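Local structure of ribokinase RBSK (Mycobacterium tuberculosis, 3GO6) at residues V28-P40 with G110-T123. The protein probably phosphorylates D-ribose at O-5 with magnesium-bound ATP, yielding the D-ribose 5-phosphate used for nucleotide and amino acid synthesis or the pentose phosphate pathway. Residues are numbered along the deposited sequence; the frame is centred on the assembly and turned at random.
Sequences VNMDLTFVVDALP and GTAIIVVDASAENT. With RIB (alpha-D-ribofuranose), chain C.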
ATOM      1  N   VAL A  28      12.960   8.320   6.231  1.00 11.29           N
ATOM      2  CA  VAL A  28      12.255   7.435   7.155  1.00 11.71           C
ATOM      3  C   VAL A  28      10.804   7.372   6.675  1.00 12.16           C
ATOM      4  O   VAL A  28      10.160   8.402   6.480  1.00 11.80           O
ATOM      5  CB  VAL A  28      12.411   7.887   8.662  1.00 12.06           C
ATOM      6  CG1 VAL A  28      11.973   9.380   8.882  1.00 12.09           C
ATOM      7  CG2 VAL A  28      11.691   6.908   9.632  1.00 10.56           C
ATOM      8  N   ASN A  29      10.308   6.149   6.454  1.00 11.64           N
ATOM      9  CA  ASN A  29       9.006   5.918   5.829  1.00 12.32           C
ATOM     10  C   ASN A  29       8.291   4.870   6.646  1.00 12.26           C
ATOM     11  O   ASN A  29       8.944   4.007   7.223  1.00 12.85           O
ATOM     12  CB  ASN A  29       9.162   5.302   4.410  1.00 12.17           C
ATOM     13  CG  ASN A  29       9.941   6.179   3.453  1.00 14.11           C
ATOM     14  OD1 ASN A  29       9.750   7.388   3.414  1.00 13.85           O
ATOM     15  ND2 ASN A  29      10.841   5.562   2.667  1.00 12.12           N
ATOM     16  N   MET A  30       6.965   4.909   6.675  1.00 12.51           N
ATOM     17  CA  MET A  30       6.207   3.713   7.083  1.00 12.61           C
ATOM     18  C   MET A  30       6.048   2.776   5.863  1.00 12.84           C
ATOM     19  O   MET A  30       5.647   3.223   4.795  1.00 12.02           O
ATOM     20  CB  MET A  30       4.842   4.110   7.656  1.00 13.04           C
ATOM     21  CG  MET A  30       4.073   2.932   8.255  1.00 14.25           C
ATOM     22  SD  MET A  30       4.792   2.330   9.797  1.00 17.97           S
ATOM     23  CE  MET A  30       4.632   3.767  10.888  1.00 18.53           C
ATOM     24  N   ASP A  31       6.377   1.489   6.040  1.00 12.05           N
ATOM     25  CA  ASP A  31       6.415   0.513   4.963  1.00 12.86           C
ATOM     26  C   ASP A  31       5.175  -0.351   5.003  1.00 12.59           C
ATOM     27  O   ASP A  31       4.818  -0.887   6.061  1.00 13.51           O
ATOM     28  CB  ASP A  31       7.623  -0.429   5.122  1.00 11.83           C
ATOM     29  CG  ASP A  31       8.950   0.227   4.765  1.00 14.76           C
ATOM     30  OD1 ASP A  31       8.942   1.332   4.183  1.00 14.88           O
ATOM     31  OD2 ASP A  31      10.014  -0.377   5.072  1.00 16.63           O
ATOM     32  N   LEU A  32       4.554  -0.515   3.845  1.00 12.23           N
ATOM     33  CA  LEU A  32       3.475  -1.494   3.673  1.00 12.62           C
ATOM     34  C   LEU A  32       4.086  -2.606   2.810  1.00 13.01           C
ATOM     35  O   LEU A  32       4.422  -2.374   1.660  1.00 12.35           O
ATOM     36  CB  LEU A  32       2.271  -0.857   2.990  1.00 11.82           C
ATOM     37  CG  LEU A  32       1.612   0.280   3.795  1.00 14.11           C
ATOM     38  CD1 LEU A  32       0.537   0.934   2.961  1.00 13.30           C
ATOM     39  CD2 LEU A  32       1.017  -0.233   5.096  1.00 14.41           C
ATOM     40  N   THR A  33       4.291  -3.772   3.406  1.00 13.50           N
ATOM     41  CA  THR A  33       4.959  -4.880   2.710  1.00 14.78           C
ATOM     42  C   THR A  33       3.916  -5.936   2.354  1.00 15.28           C
ATOM     43  O   THR A  33       3.211  -6.436   3.232  1.00 16.00           O
ATOM     44  CB  THR A  33       6.093  -5.502   3.537  1.00 14.65           C
ATOM     45  OG1 THR A  33       6.998  -4.488   3.994  1.00 16.60           O
ATOM     46  CG2 THR A  33       6.886  -6.551   2.715  1.00 14.84           C
ATOM     47  N   PHE A  34       3.838  -6.256   1.063  1.00 15.36           N
ATOM     48  CA  PHE A  34       2.861  -7.178   0.494  1.00 15.95           C
ATOM     49  C   PHE A  34       3.609  -8.388  -0.054  1.00 17.63           C
ATOM     50  O   PHE A  34       4.618  -8.242  -0.766  1.00 17.99           O
ATOM     51  CB  PHE A  34       2.126  -6.545  -0.691  1.00 15.21           C
ATOM     52  CG  PHE A  34       1.250  -5.354  -0.339  1.00 15.08           C
ATOM     53  CD1 PHE A  34      -0.131  -5.493  -0.291  1.00 14.59           C
ATOM     54  CD2 PHE A  34       1.805  -4.095  -0.126  1.00 13.49           C
ATOM     55  CE1 PHE A  34      -0.973  -4.396  -0.002  1.00 14.95           C
ATOM     56  CE2 PHE A  34       0.984  -2.985   0.171  1.00 12.77           C
ATOM     57  CZ  PHE A  34      -0.402  -3.135   0.238  1.00 14.14           C
ATOM     58  N   VAL A  35       3.110  -9.582   0.262  1.00 18.30           N
ATOM     59  CA  VAL A  35       3.662 -10.798  -0.351  1.00 19.02           C
ATOM     60  C   VAL A  35       2.705 -11.264  -1.442  1.00 19.59           C
ATOM     61  O   VAL A  35       1.484 -11.356  -1.208  1.00 19.21           O
ATOM     62  CB  VAL A  35       3.933 -11.906   0.699  1.00 18.95           C
ATOM     63  CG1 VAL A  35       4.316 -13.240   0.004  1.00 20.36           C
ATOM     64  CG2 VAL A  35       5.028 -11.474   1.650  1.00 18.32           C
ATOM     65  N   VAL A  36       3.258 -11.517  -2.635  1.00 19.19           N
ATOM     66  CA  VAL A  36       2.500 -11.979  -3.801  1.00 20.13           C
ATOM     67  C   VAL A  36       3.174 -13.228  -4.408  1.00 21.46           C
ATOM     68  O   VAL A  36       4.312 -13.567  -4.058  1.00 20.22           O
ATOM     69  CB  VAL A  36       2.426 -10.880  -4.909  1.00 19.86           C
ATOM     70  CG1 VAL A  36       1.656  -9.632  -4.398  1.00 19.86           C
ATOM     71  CG2 VAL A  36       3.824 -10.484  -5.388  1.00 19.51           C
ATOM     72  N   ASP A  37       2.474 -13.913  -5.307  1.00 22.73           N
ATOM     73  CA  ASP A  37       3.133 -14.963  -6.088  1.00 24.44           C
ATOM     74  C   ASP A  37       4.031 -14.334  -7.160  1.00 24.13           C
ATOM     75  O   ASP A  37       5.227 -14.595  -7.212  1.00 24.30           O
ATOM     76  CB  ASP A  37       2.105 -15.898  -6.728  1.00 25.66           C
ATOM     77  CG  ASP A  37       2.770 -17.038  -7.483  1.00 29.92           C
ATOM     78  OD1 ASP A  37       3.563 -17.798  -6.861  1.00 34.19           O
ATOM     79  OD2 ASP A  37       2.527 -17.143  -8.706  1.00 35.37           O
ATOM     80  N   ALA A  38       3.444 -13.463  -7.974  1.00 24.39           N
ATOM     81  CA  ALA A  38       4.166 -12.733  -9.011  1.00 24.52           C
ATOM     82  C   ALA A  38       3.970 -11.217  -8.855  1.00 24.93           C
ATOM     83  O   ALA A  38       2.874 -10.756  -8.516  1.00 24.74           O
ATOM     84  CB  ALA A  38       3.680 -13.172 -10.390  1.00 24.90           C
ATOM     85  N   LEU A  39       5.015 -10.443  -9.126  1.00 24.56           N
ATOM     86  CA  LEU A  39       4.871  -8.982  -9.152  1.00 25.35           C
ATOM     87  C   LEU A  39       3.804  -8.570 -10.170  1.00 26.16           C
ATOM     88  O   LEU A  39       3.763  -9.117 -11.288  1.00 25.94           O
ATOM     89  CB  LEU A  39       6.209  -8.303  -9.483  1.00 25.22           C
ATOM     90  CG  LEU A  39       7.382  -8.604  -8.548  1.00 24.44           C
ATOM     91  CD1 LEU A  39       8.691  -8.096  -9.143  1.00 25.94           C
ATOM     92  CD2 LEU A  39       7.174  -8.002  -7.136  1.00 25.03           C
ATOM     93  N   PRO A  40       2.930  -7.603  -9.798  1.00 26.70           N
ATOM     94  CA  PRO A  40       1.911  -7.131 -10.751  1.00 27.32           C
ATOM     95  C   PRO A  40       2.539  -6.498 -12.001  1.00 27.87           C
ATOM     96  O   PRO A  40       3.569  -5.818 -11.911  1.00 27.40           O
ATOM     97  CB  PRO A  40       1.132  -6.064  -9.958  1.00 27.32           C
ATOM     98  CG  PRO A  40       1.464  -6.314  -8.502  1.00 27.69           C
ATOM     99  CD  PRO A  40       2.849  -6.900  -8.495  1.00 26.88           C
ATOM    100  N   GLY A 110       6.802   9.954   5.201  1.00 13.04           N
ATOM    101  CA  GLY A 110       6.883   9.106   3.990  1.00 12.39           C
ATOM    102  C   GLY A 110       6.165   7.763   4.086  1.00 12.30           C
ATOM    103  O   GLY A 110       5.995   7.214   5.178  1.00 12.16           O
ATOM    104  N   THR A 111       5.710   7.253   2.938  1.00 12.33           N
ATOM    105  CA  THR A 111       5.047   5.947   2.850  1.00 13.65           C
ATOM    106  C   THR A 111       5.762   5.154   1.766  1.00 12.90           C
ATOM    107  O   THR A 111       6.004   5.695   0.679  1.00 13.11           O
ATOM    108  CB  THR A 111       3.538   6.078   2.428  1.00 13.53           C
ATOM    109  OG1 THR A 111       2.818   6.889   3.372  1.00 17.81           O
ATOM    110  CG2 THR A 111       2.851   4.677   2.341  1.00 15.89           C
ATOM    111  N   ALA A 112       6.093   3.896   2.034  1.00 12.44           N
ATOM    112  CA  ALA A 112       6.628   3.054   0.961  1.00 12.32           C
ATOM    113  C   ALA A 112       5.847   1.768   0.775  1.00 11.88           C
ATOM    114  O   ALA A 112       5.332   1.208   1.748  1.00 11.40           O
ATOM    115  CB  ALA A 112       8.083   2.739   1.211  1.00 12.15           C
ATOM    116  N   ILE A 113       5.773   1.299  -0.475  1.00 11.09           N
ATOM    117  CA  ILE A 113       5.132   0.022  -0.789  1.00 12.03           C
ATOM    118  C   ILE A 113       6.242  -0.946  -1.193  1.00 12.38           C
ATOM    119  O   ILE A 113       6.997  -0.673  -2.134  1.00 12.59           O
ATOM    120  CB  ILE A 113       4.128   0.129  -1.992  1.00 11.94           C
ATOM    121  CG1 ILE A 113       3.110   1.257  -1.779  1.00 12.78           C
ATOM    122  CG2 ILE A 113       3.417  -1.233  -2.256  1.00 12.75           C
ATOM    123  CD1 ILE A 113       2.329   1.150  -0.460  1.00 11.64           C
ATOM    124  N   ILE A 114       6.333  -2.060  -0.481  1.00 12.84           N
ATOM    125  CA  ILE A 114       7.307  -3.094  -0.795  1.00 14.61           C
ATOM    126  C   ILE A 114       6.510  -4.319  -1.247  1.00 14.59           C
ATOM    127  O   ILE A 114       5.614  -4.775  -0.536  1.00 14.83           O
ATOM    128  CB  ILE A 114       8.165  -3.495   0.427  1.00 14.48           C
ATOM    129  CG1 ILE A 114       8.601  -2.279   1.287  1.00 18.93           C
ATOM    130  CG2 ILE A 114       9.299  -4.479   0.004  1.00 15.12           C
ATOM    131  CD1 ILE A 114       9.540  -1.434   0.687  1.00 21.67           C
ATOM    132  N   VAL A 115       6.836  -4.860  -2.417  1.00 14.82           N
ATOM    133  CA  VAL A 115       6.156  -6.068  -2.879  1.00 15.42           C
ATOM    134  C   VAL A 115       7.206  -7.177  -3.041  1.00 15.91           C
ATOM    135  O   VAL A 115       8.245  -6.958  -3.665  1.00 15.70           O
ATOM    136  CB  VAL A 115       5.410  -5.820  -4.206  1.00 15.36           C
ATOM    137  CG1 VAL A 115       4.516  -7.044  -4.564  1.00 16.27           C
ATOM    138  CG2 VAL A 115       4.566  -4.560  -4.105  1.00 16.78           C
ATOM    139  N   VAL A 116       6.935  -8.348  -2.463  1.00 15.80           N
ATOM    140  CA  VAL A 116       7.922  -9.445  -2.409  1.00 16.29           C
ATOM    141  C   VAL A 116       7.244 -10.636  -3.078  1.00 16.83           C
ATOM    142  O   VAL A 116       6.123 -10.999  -2.703  1.00 16.65           O
ATOM    143  CB  VAL A 116       8.336  -9.784  -0.952  1.00 15.81           C
ATOM    144  CG1 VAL A 116       9.355 -10.948  -0.901  1.00 15.98           C
ATOM    145  CG2 VAL A 116       8.906  -8.532  -0.268  1.00 16.90           C
ATOM    146  N   ASP A 117       7.901 -11.186  -4.100  1.00 17.64           N
ATOM    147  CA  ASP A 117       7.322 -12.291  -4.886  1.00 18.75           C
ATOM    148  C   ASP A 117       7.848 -13.672  -4.460  1.00 19.34           C
ATOM    149  O   ASP A 117       8.616 -13.802  -3.492  1.00 19.58           O
ATOM    150  CB  ASP A 117       7.454 -12.042  -6.416  1.00 18.92           C
ATOM    151  CG  ASP A 117       8.900 -12.201  -6.956  1.00 20.43           C
ATOM    152  OD1 ASP A 117       9.761 -12.843  -6.321  1.00 22.55           O
ATOM    153  OD2 ASP A 117       9.173 -11.681  -8.063  1.00 24.40           O
ATOM    154  N   ALA A 118       7.419 -14.705  -5.186  1.00 20.05           N
ATOM    155  CA  ALA A 118       7.765 -16.087  -4.837  1.00 20.43           C
ATOM    156  C   ALA A 118       9.264 -16.416  -4.872  1.00 20.95           C
ATOM    157  O   ALA A 118       9.715 -17.338  -4.178  1.00 21.96           O
ATOM    158  CB  ALA A 118       6.958 -17.061  -5.710  1.00 20.11           C
ATOM    159  N   SER A 119      10.037 -15.673  -5.661  1.00 20.93           N
ATOM    160  CA  SER A 119      11.482 -15.883  -5.722  1.00 21.22           C
ATOM    161  C   SER A 119      12.270 -15.062  -4.677  1.00 21.50           C
ATOM    162  O   SER A 119      13.515 -15.067  -4.684  1.00 21.89           O
ATOM    163  CB  SER A 119      11.998 -15.546  -7.118  1.00 21.42           C
ATOM    164  OG  SER A 119      11.895 -14.145  -7.337  1.00 23.47           O
ATOM    165  N   ALA A 120      11.541 -14.370  -3.793  1.00 20.87           N
ATOM    166  CA  ALA A 120      12.099 -13.444  -2.787  1.00 20.78           C
ATOM    167  C   ALA A 120      12.613 -12.117  -3.357  1.00 20.77           C
ATOM    168  O   ALA A 120      13.175 -11.300  -2.622  1.00 20.83           O
ATOM    169  CB  ALA A 120      13.179 -14.122  -1.911  1.00 20.28           C
ATOM    170  N   GLU A 121      12.421 -11.901  -4.653  1.00 20.51           N
ATOM    171  CA  GLU A 121      12.713 -10.611  -5.268  1.00 21.02           C
ATOM    172  C   GLU A 121      11.707  -9.568  -4.760  1.00 20.05           C
ATOM    173  O   GLU A 121      10.630  -9.928  -4.314  1.00 20.45           O
ATOM    174  CB  GLU A 121      12.659 -10.706  -6.796  1.00 21.26           C
ATOM    175  CG  GLU A 121      13.005  -9.399  -7.541  1.00 25.75           C
ATOM    176  CD  GLU A 121      14.425  -8.876  -7.253  1.00 29.77           C
ATOM    177  OE1 GLU A 121      15.318  -9.126  -8.106  1.00 33.34           O
ATOM    178  OE2 GLU A 121      14.662  -8.232  -6.191  1.00 28.27           O
ATOM    179  N   ASN A 122      12.072  -8.290  -4.829  1.00 18.68           N
ATOM    180  CA  ASN A 122      11.226  -7.217  -4.281  1.00 18.39           C
ATOM    181  C   ASN A 122      11.223  -5.988  -5.187  1.00 17.69           C
ATOM    182  O   ASN A 122      12.172  -5.782  -5.956  1.00 17.92           O
ATOM    183  CB  ASN A 122      11.689  -6.847  -2.860  1.00 17.58           C
ATOM    184  CG  ASN A 122      12.946  -5.961  -2.847  1.00 20.02           C
ATOM    185  OD1 ASN A 122      12.843  -4.734  -2.887  1.00 21.24           O
ATOM    186  ND2 ASN A 122      14.125  -6.580  -2.775  1.00 17.14           N
ATOM    187  N   THR A 123      10.149  -5.205  -5.120  1.00 16.85           N
ATOM    188  CA  THR A 123      10.112  -3.865  -5.709  1.00 16.74           C
ATOM    189  C   THR A 123       9.770  -2.888  -4.603  1.00 16.23           C
ATOM    190  O   THR A 123       9.098  -3.261  -3.620  1.00 15.42           O
ATOM    191  CB  THR A 123       9.049  -3.688  -6.835  1.00 17.33           C
ATOM    192  OG1 THR A 123       7.715  -3.837  -6.312  1.00 18.48           O
ATOM    193  CG2 THR A 123       9.273  -4.687  -8.001  1.00 18.35           C
TER
HETATM  194  O5  RIB C 305      15.459  -0.379   0.912  1.00 20.44           O
HETATM  195  C5  RIB C 305      14.110  -0.608   1.377  1.00 21.84           C
HETATM  196  C4  RIB C 305      13.517   0.727   1.865  1.00 19.40           C
HETATM  197  O4  RIB C 305      13.293   1.567   0.714  1.00 19.95           O
HETATM  198  C3  RIB C 305      12.150   0.583   2.509  1.00 18.03           C
HETATM  199  O3  RIB C 305      12.175   0.540   3.958  1.00 15.22           O
HETATM  200  C2  RIB C 305      11.356   1.755   1.962  1.00 16.98           C
HETATM  201  O2  RIB C 305      10.909   2.630   3.005  1.00 17.87           O
HETATM  202  C1  RIB C 305      12.234   2.478   0.952  1.00 17.44           C
HETATM  203  O1  RIB C 305      12.798   3.681   1.491  1.00 15.84           O
HETATM  204  O   HOH W   1       9.002  10.853   7.108  1.00 12.10           O
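Asp31 and Ala112 meet on the ribose-facing side of two neighbouring parallel strands, with Asp31 OD1 3.4 Å from the Ala112 methyl carbon CB. The carboxylate spans two sugar hydroxyls: ribose O2 donates to Asp31 OD1 and O3 to OD2, each at 2.6 Å, so both oxygens are engaged and the group's rotation is fixed. Asn29, two residues earlier on the same face, donates from ND2 to ribose O2 in a nearly straight bond (170°) and also to Glu152. Further along, Ile114 swings CG1 to the side of its backbone N, and the further bend at chi2 (-70°) carries CD1 to 3.8 Å from ribose C3.

Strands 29-35 and 110-116 are the central pair of the four-stranded lid of the PfkB fold, flanked by 50-56 and 122-127. Their parallel pairing is evident from alternating bonds such as Leu32 N to Ala112 O and Ile114 N to Leu32 O; the N-to-C directions of the two strand segments differ by only 25°.

The opposite face is mostly apolar, with Thr111 as a polar member whose OG1 is hydrogen-bonded to Arg53 of the second subunit. Leu32 CD1 meets Ile113 CD1 obliquely at 3.9 Å, while Ile113 CG2 lies by Phe34 CE2, and the ring turns an edge to Ile114 O. Leu32, Ile113 and Phe34 also pack against the second subunit, placing this face in the dimer interface.

Beyond the strands, the side chains of Leu39 and Val115 slide past each other in opposite directions, with Leu39 CD2 3.8 Å from Val115 CG1, while the other Leu39 methyl, CD1, meets Thr123 CG2 tip to tip at 3.6 Å.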